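Purine nucleoside phosphorylase (Schistosoma mansoni, PDB 5KO5) probably catalyses the reversible phosphorolysis of purine nucleosides such as inosine and guanosine to the free base and ribose 1-phosphate. Local coordinates at residues 49-52 against 53-56; 209-213 against 214-218; 248-252 against 253-257. One frame throughout, in Å; residues are numbered along the deposited sequence.

Contact 1. Residues 49-52 against 53-56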
loop_
_atom_site.group_PDB
_atom_site.type_symbol
_atom_site.label_atom_id
_atom_site.label_comp_id
_atom_site.label_asym_id
_atom_site.label_seq_id
_atom_site.Cartn_x
_atom_site.Cartn_y
_atom_site.Cartn_z
ATOM N N VAL A 49 -15.337 30.879 14.724
ATOM C CA VAL A 49 -14.420 30.395 13.697
ATOM C C VAL A 49 -13.006 30.461 14.258
ATOM O O VAL A 49 -12.534 31.535 14.647
ATOM C CB VAL A 49 -14.540 31.232 12.414
ATOM C CG1 VAL A 49 -13.623 30.679 11.339
ATOM C CG2 VAL A 49 -15.984 31.266 11.933
ATOM N N ILE A 50 -12.326 29.318 14.295
ATOM C CA ILE A 50 -10.977 29.243 14.849
ATOM C C ILE A 50 -10.018 28.740 13.777
ATOM O O ILE A 50 -10.037 27.545 13.451
ATOM C CB ILE A 50 -10.942 28.322 16.078
ATOM C CG1 ILE A 50 -12.021 28.720 17.088
ATOM C CG2 ILE A 50 -9.567 28.351 16.718
ATOM C CD1 ILE A 50 -12.057 27.828 18.316
ATOM N N PRO A 51 -9.154 29.592 13.220
ATOM C CA PRO A 51 -8.198 29.112 12.209
ATOM C C PRO A 51 -7.304 28.017 12.777
ATOM O O PRO A 51 -6.827 28.112 13.911
ATOM C CB PRO A 51 -7.393 30.372 11.861
ATOM C CG PRO A 51 -8.305 31.517 12.209
ATOM C CD PRO A 51 -9.081 31.056 13.409
ATOM N N TYR A 52 -7.090 26.962 11.978
ATOM C CA TYR A 52 -6.198 25.882 12.404
ATOM C C TYR A 52 -4.858 26.446 12.853
ATOM O O TYR A 52 -4.267 25.983 13.834
ATOM C CB TYR A 52 -5.933 24.902 11.254
ATOM C CG TYR A 52 -7.101 24.091 10.734
ATOM C CD1 TYR A 52 -8.260 23.914 11.479
ATOM C CD2 TYR A 52 -7.027 23.490 9.476
ATOM C CE1 TYR A 52 -9.320 23.158 10.978
ATOM C CE2 TYR A 52 -8.074 22.741 8.975
ATOM C CZ TYR A 52 -9.220 22.587 9.725
ATOM O OH TYR A 52 -10.262 21.848 9.215
ATOM N N ILE A 53 -4.368 27.461 12.138
ATOM C CA ILE A 53 -3.053 28.024 12.394
ATOM C C ILE A 53 -2.952 28.622 13.792
ATOM O O ILE A 53 -1.847 28.749 14.329
ATOM C CB ILE A 53 -2.710 29.027 11.265
ATOM C CG1 ILE A 53 -1.211 29.340 11.240
ATOM C CG2 ILE A 53 -3.548 30.292 11.396
ATOM C CD1 ILE A 53 -0.770 30.154 10.025
ATOM N N ASN A 54 -4.082 28.974 14.410
ATOM C CA ASN A 54 -4.098 29.521 15.763
ATOM C C ASN A 54 -4.151 28.455 16.853
ATOM O O ASN A 54 -3.934 28.791 18.023
ATOM C CB ASN A 54 -5.292 30.475 15.957
ATOM C CG ASN A 54 -5.190 31.730 15.112
ATOM O OD1 ASN A 54 -4.110 32.101 14.657
ATOM N ND2 ASN A 54 -6.324 32.397 14.907
ATOM N N ILE A 55 -4.433 27.199 16.522
ATOM C CA ILE A 55 -4.697 26.167 17.521
ATOM C C ILE A 55 -3.386 25.448 17.823
ATOM O O ILE A 55 -2.770 24.902 16.891
ATOM C CB ILE A 55 -5.761 25.173 17.050
ATOM C CG1 ILE A 55 -7.049 25.905 16.653
ATOM C CG2 ILE A 55 -6.034 24.135 18.153
ATOM C CD1 ILE A 55 -8.039 24.979 15.966
ATOM N N PRO A 56 -2.956 25.387 19.081
ATOM C CA PRO A 56 -1.733 24.641 19.410
ATOM C C PRO A 56 -1.803 23.205 18.918
ATOM O O PRO A 56 -2.801 22.505 19.110
ATOM C CB PRO A 56 -1.686 24.697 20.941
ATOM C CG PRO A 56 -2.488 25.888 21.310
ATOM C CD PRO A 56 -3.568 26.008 20.268
#

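Contact 2. Residues 209-213 against 214-218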
loop_
_atom_site.group_PDB
_atom_site.type_symbol
_atom_site.label_atom_id
_atom_site.label_comp_id
_atom_site.label_asym_id
_atom_site.label_seq_id
_atom_site.Cartn_x
_atom_site.Cartn_y
_atom_site.Cartn_z
ATOM N N ASN A 209 -12.756 -1.650 -12.643
ATOM C CA ASN A 209 -13.230 -2.993 -12.967
ATOM C C ASN A 209 -12.819 -4.000 -11.904
ATOM O O ASN A 209 -13.588 -4.904 -11.564
ATOM C CB ASN A 209 -12.743 -3.413 -14.351
ATOM C CG ASN A 209 -13.841 -3.320 -15.384
ATOM O OD1 ASN A 209 -13.950 -2.334 -16.110
ATOM N ND2 ASN A 209 -14.696 -4.338 -15.421
ATOM N N MET A 210 -11.616 -3.848 -11.351
ATOM C CA MET A 210 -11.203 -4.708 -10.253
ATOM C C MET A 210 -12.105 -4.513 -9.040
ATOM O O MET A 210 -12.543 -5.487 -8.415
ATOM C CB MET A 210 -9.753 -4.413 -9.886
ATOM C CG MET A 210 -9.286 -5.225 -8.703
ATOM S SD MET A 210 -7.615 -4.807 -8.197
ATOM C CE MET A 210 -7.862 -3.188 -7.519
ATOM N N LEU A 211 -12.407 -3.254 -8.706
ATOM C CA LEU A 211 -13.246 -2.977 -7.537
ATOM C C LEU A 211 -14.631 -3.579 -7.696
ATOM O O LEU A 211 -15.234 -4.049 -6.721
ATOM C CB LEU A 211 -13.355 -1.472 -7.327
ATOM C CG LEU A 211 -12.027 -0.807 -6.987
ATOM C CD1 LEU A 211 -12.216 0.687 -6.781
ATOM C CD2 LEU A 211 -11.378 -1.459 -5.756
ATOM N N LEU A 212 -15.157 -3.560 -8.914
ATOM C CA LEU A 212 -16.417 -4.239 -9.182
ATOM C C LEU A 212 -16.327 -5.715 -8.808
ATOM O O LEU A 212 -17.190 -6.241 -8.095
ATOM C CB LEU A 212 -16.783 -4.062 -10.650
ATOM C CG LEU A 212 -18.040 -4.806 -11.071
ATOM C CD1 LEU A 212 -19.127 -4.511 -10.059
ATOM C CD2 LEU A 212 -18.444 -4.368 -12.460
ATOM N N LYS A 213 -15.272 -6.396 -9.265
ATOM C CA LYS A 213 -15.113 -7.816 -8.957
ATOM C C LYS A 213 -14.952 -8.062 -7.462
ATOM O O LYS A 213 -15.281 -9.152 -6.976
ATOM C CB LYS A 213 -13.901 -8.372 -9.705
ATOM C CG LYS A 213 -14.071 -8.345 -11.208
ATOM C CD LYS A 213 -12.790 -8.664 -11.950
ATOM C CE LYS A 213 -13.029 -8.545 -13.444
ATOM N NZ LYS A 213 -11.771 -8.405 -14.205
ATOM N N LEU A 214 -14.458 -7.081 -6.718
ATOM C CA LEU A 214 -14.161 -7.244 -5.301
ATOM C C LEU A 214 -15.310 -6.826 -4.390
ATOM O O LEU A 214 -15.110 -6.730 -3.174
ATOM C CB LEU A 214 -12.882 -6.496 -4.932
ATOM C CG LEU A 214 -11.666 -7.078 -5.637
ATOM C CD1 LEU A 214 -10.404 -6.381 -5.182
ATOM C CD2 LEU A 214 -11.606 -8.576 -5.368
ATOM N N GLY A 215 -16.499 -6.584 -4.950
ATOM C CA GLY A 215 -17.678 -6.237 -4.186
ATOM C C GLY A 215 -17.878 -4.758 -3.917
ATOM O O GLY A 215 -18.981 -4.362 -3.520
ATOM N N CYS A 216 -16.855 -3.933 -4.144
ATOM C CA CYS A 216 -16.925 -2.520 -3.789
ATOM C C CYS A 216 -18.058 -1.816 -4.524
ATOM O O CYS A 216 -18.267 -2.015 -5.722
ATOM C CB CYS A 216 -15.619 -1.816 -4.147
ATOM S SG CYS A 216 -14.152 -2.489 -3.376
ATOM N N ASP A 217 -18.773 -0.962 -3.800
ATOM C CA ASP A 217 -19.861 -0.192 -4.389
ATOM C C ASP A 217 -19.462 1.212 -4.803
ATOM O O ASP A 217 -20.009 1.722 -5.786
ATOM C CB ASP A 217 -21.041 -0.124 -3.417
ATOM C CG ASP A 217 -21.576 -1.505 -3.081
ATOM O OD1 ASP A 217 -22.071 -2.167 -4.016
ATOM O OD2 ASP A 217 -21.486 -1.946 -1.920
ATOM N N VAL A 218 -18.556 1.861 -4.064
ATOM C CA VAL A 218 -18.109 3.223 -4.340
ATOM C C VAL A 218 -16.612 3.287 -4.057
ATOM O O VAL A 218 -16.066 2.448 -3.339
ATOM C CB VAL A 218 -18.861 4.306 -3.524
ATOM C CG1 VAL A 218 -20.368 4.125 -3.624
ATOM C CG2 VAL A 218 -18.442 4.282 -2.079
#

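Contact 3. Residues 248-252 against 253-257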
loop_
_atom_site.group_PDB
_atom_site.type_symbol
_atom_site.label_atom_id
_atom_site.label_comp_id
_atom_site.label_asym_id
_atom_site.label_seq_id
_atom_site.Cartn_x
_atom_site.Cartn_y
_atom_site.Cartn_z
ATOM N N ILE A 248 -17.729 2.718 -13.786
ATOM C CA ILE A 248 -17.818 1.546 -14.652
ATOM C C ILE A 248 -18.485 1.920 -15.966
ATOM O O ILE A 248 -18.001 1.579 -17.050
ATOM C CB ILE A 248 -18.565 0.404 -13.935
ATOM C CG1 ILE A 248 -17.726 -0.169 -12.782
ATOM C CG2 ILE A 248 -18.975 -0.692 -14.930
ATOM C CD1 ILE A 248 -16.427 -0.832 -13.214
ATOM N N LEU A 249 -19.601 2.646 -15.881
ATOM C CA LEU A 249 -20.277 3.128 -17.074
ATOM C C LEU A 249 -19.373 4.059 -17.872
ATOM O O LEU A 249 -19.295 3.956 -19.103
ATOM C CB LEU A 249 -21.566 3.840 -16.659
ATOM C CG LEU A 249 -22.761 3.894 -17.597
ATOM C CD1 LEU A 249 -23.063 2.512 -18.129
ATOM C CD2 LEU A 249 -23.954 4.444 -16.828
ATOM N N ASP A 250 -18.656 4.959 -17.189
ATOM C CA ASP A 250 -17.795 5.890 -17.910
ATOM C C ASP A 250 -16.683 5.150 -18.647
ATOM O O ASP A 250 -16.332 5.513 -19.776
ATOM C CB ASP A 250 -17.194 6.931 -16.966
ATOM C CG ASP A 250 -18.231 7.879 -16.391
ATOM O OD1 ASP A 250 -19.344 7.982 -16.961
ATOM O OD2 ASP A 250 -17.910 8.525 -15.373
ATOM N N ALA A 251 -16.111 4.111 -18.025
ATOM C CA ALA A 251 -15.101 3.316 -18.724
ATOM C C ALA A 251 -15.691 2.612 -19.937
ATOM O O ALA A 251 -15.043 2.526 -20.988
ATOM C CB ALA A 251 -14.462 2.311 -17.767
ATOM N N GLU A 252 -16.933 2.121 -19.825
ATOM C CA GLU A 252 -17.571 1.467 -20.964
ATOM C C GLU A 252 -17.822 2.437 -22.109
ATOM O O GLU A 252 -17.897 2.016 -23.269
ATOM C CB GLU A 252 -18.893 0.824 -20.544
ATOM C CG GLU A 252 -18.749 -0.433 -19.707
ATOM C CD GLU A 252 -20.081 -0.881 -19.116
ATOM O OE1 GLU A 252 -21.020 -0.062 -19.076
ATOM O OE2 GLU A 252 -20.195 -2.045 -18.689
ATOM N N ASN A 253 -17.948 3.729 -21.805
ATOM C CA ASN A 253 -18.270 4.744 -22.794
ATOM C C ASN A 253 -17.109 5.692 -23.084
ATOM O O ASN A 253 -17.312 6.707 -23.756
ATOM C CB ASN A 253 -19.487 5.543 -22.336
ATOM C CG ASN A 253 -20.764 4.737 -22.375
ATOM O OD1 ASN A 253 -21.139 4.181 -23.413
ATOM N ND2 ASN A 253 -21.481 4.717 -21.254
ATOM N N ASP A 254 -15.906 5.390 -22.594
ATOM C CA ASP A 254 -14.731 6.239 -22.815
ATOM C C ASP A 254 -14.979 7.684 -22.385
ATOM O O ASP A 254 -14.626 8.628 -23.093
ATOM C CB ASP A 254 -14.246 6.181 -24.268
ATOM C CG ASP A 254 -13.690 4.824 -24.649
ATOM O OD1 ASP A 254 -12.991 4.209 -23.817
ATOM O OD2 ASP A 254 -13.953 4.373 -25.786
ATOM N N VAL A 255 -15.600 7.859 -21.218
ATOM C CA VAL A 255 -15.913 9.175 -20.669
ATOM C C VAL A 255 -14.964 9.463 -19.514
ATOM O O VAL A 255 -14.775 8.621 -18.623
ATOM C CB VAL A 255 -17.383 9.264 -20.216
ATOM C CG1 VAL A 255 -17.624 10.522 -19.383
ATOM C CG2 VAL A 255 -18.308 9.239 -21.422
ATOM N N SER A 256 -14.396 10.665 -19.508
ATOM C CA SER A 256 -13.395 11.033 -18.518
ATOM C C SER A 256 -14.039 11.375 -17.180
ATOM O O SER A 256 -15.205 11.768 -17.104
ATOM C CB SER A 256 -12.628 12.259 -19.002
ATOM O OG SER A 256 -13.502 13.371 -19.113
ATOM N N ILE A 257 -13.253 11.227 -16.122
ATOM C CA ILE A 257 -13.597 11.692 -14.780
ATOM C C ILE A 257 -12.868 13.008 -14.556
ATOM O O ILE A 257 -11.700 13.146 -14.936
ATOM C CB ILE A 257 -13.162 10.653 -13.729
ATOM C CG1 ILE A 257 -13.706 9.253 -14.070
ATOM C CG2 ILE A 257 -13.594 11.093 -12.334
ATOM C CD1 ILE A 257 -13.229 8.159 -13.111
HETATM O O HOH W 1 -17.296 11.094 -15.291
HETATM O O HOH W 2 -14.166 1.604 -23.322
HETATM O O HOH W 3 -17.071 3.714 -26.179
#

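Contact 1. Residues 49-52 against 53-56
This is a local turn contact, in which Pro51 and Tyr52 bond to Asn54 and Ile55 where strand 47-51 ends and the chain bends away from the sheet. Two backbone hydrogen bonds, each spanning three residues, close the bend. Asn54 N donates to Pro51 O at 2.9 Å, and Ile55 N donates to Tyr52 O at 3.0 Å. The second bond is the straighter, at 163° against 148°. Both N-H groups approach from above the plane of the carbonyl they use, well off its lone pairs. Overlapping bonds of this kind define a short 3-10 turn, here set directly on the end of an antiparallel edge of the phosphorylase sheet. A backbone bond between Ile50 and Leu70 joins this edge to strand 69-75, and another between Tyr52 and Gly68 follows just beyond the strand.

Side chains pack on two parts of the bend. On the buried part, Ile50 and Ile55 cross at about a right angle. The CG2 branch of Ile50 touches Ile55 CG1 at 3.5 Å. Ile50 CG2 lies anti to its own backbone N, and this branch, not CG1, meets Ile55. Ile55 CG1 is also 3.5 Å from Pro51 O, so the isoleucine fills the bend beside the carbonyl that Asn54 grips. Ile55 continues onto Leu70 and onto Ala15 of helix 9-23.

The other part is more exposed. The amide of Asn54 brings its ND2 end against the ring of Pro51, 3.4 Å from Pro51 CD and 3.5 Å from Pro51 CG. Ile53 adds its CG2 methyl against Pro51 CB at 3.9 Å. The ring of Tyr52 leaves the turn altogether. It meets Phe58 at an inclined angle, and its OH is hydrogen-bonded to Gly85 O.

Contact 2. Residues 209-213 against 214-218
Leu214, Leu211 and Cys216 carry this contact at the C-terminal end of helix 205-213. The ending resembles a Schellman motif, with Gly215 at positive phi (89°) as the residue that reverses the chain. Gly215 N donates to Leu212 O at 3.2 Å, the one bond across the segments that is not weak, with an N-H...O angle of 162°. Its donor stands above the carbonyl plane. The wider bond of the motif, Cys216 N to Leu211 O, is weak. The backbone angles at Gly215 crowd the CB position against the preceding carbonyl oxygen, which suits a residue with no side chain.

Leu214 is the first residue out of helical geometry. Its N is shared between Met210 O and Leu211 O, both weakly. Its side chain folds back along the last turn. With chi1 at -64°, CG lies beside the backbone N and comes within 3.3 Å of Met210 O. From there CD1 reaches Met210 CG at 3.9 Å. Leu214 also packs on Leu214 of the second subunit and on Met210 of the third, so this helix end helps form the trimer contact.

Leu211 points mostly away from the turn, yet its CB is 3.9 Å from Cys216 CB. Both side chains continue onto Ala195 of strand 189-196. Cys216 is modelled in two conformers, so the touch of its SG on Leu211 CD2 is doubtful. Cys216 CB rests 3.4 Å from Leu211 O, the same oxygen that Cys216 N approaches.

Contact 3. Residues 248-252 against 253-257
Asp250 and Val255 meet directly across the end of helix 247-252. Val255 N donates to Asp250 O at 2.8 Å, almost straight at 178°. The two side chains cross at a slant. Val255 CG1, anti to its backbone N, lies 3.9 Å from Asp250 OD1. Asp250 CB touches Val255 O at 3.4 Å. Asn253 lies alongside Leu249, pointing the same way. Its N makes weak bonds to both Leu249 O and Asp250 O.

Water ties the next layer. One molecule donates to Asp250 OD2 at 2.6 Å and to Ser256 O at 2.8 Å. Another bridges Ala251 O and Asp254 OD1. Further out, Asn245 of the cytosine pocket donates to Asp250 OD2, and Lys261 bonds to Ser256 O. Arg170 of the second subunit forms a salt bridge with Asp254 OD1. Ile257 leads from the turn to the bound ligand.

Asp254, at positive phi, is the C-prime residue. With the weak Asp254 N to Ala251 O bond at 3.4 Å, the Val255 bond completes a Schellman motif that ends the helix, a few residues before Ile257 of the cytosine pocket.

The three contacts follow one another along the chain, all within the phosphorylase superfamily region. Contacts 2 and 3 lie on the same side of the chain's centre, with their own centres about 15 Å apart. They touch through Ile248, whose CD1 is 3.8 Å from Asn209 N. Both also meet the second subunit. Contact 1 is on the opposite side, with its centre about 39 Å from that of contact 2 and about 41 Å from that of contact 3. Contact 3 reaches the pocket itself: the Ile257 side chain is about 4 Å from the bound cytosine. In contact 2 the side chain of Leu211 is about 9 Å from the bound cytosine.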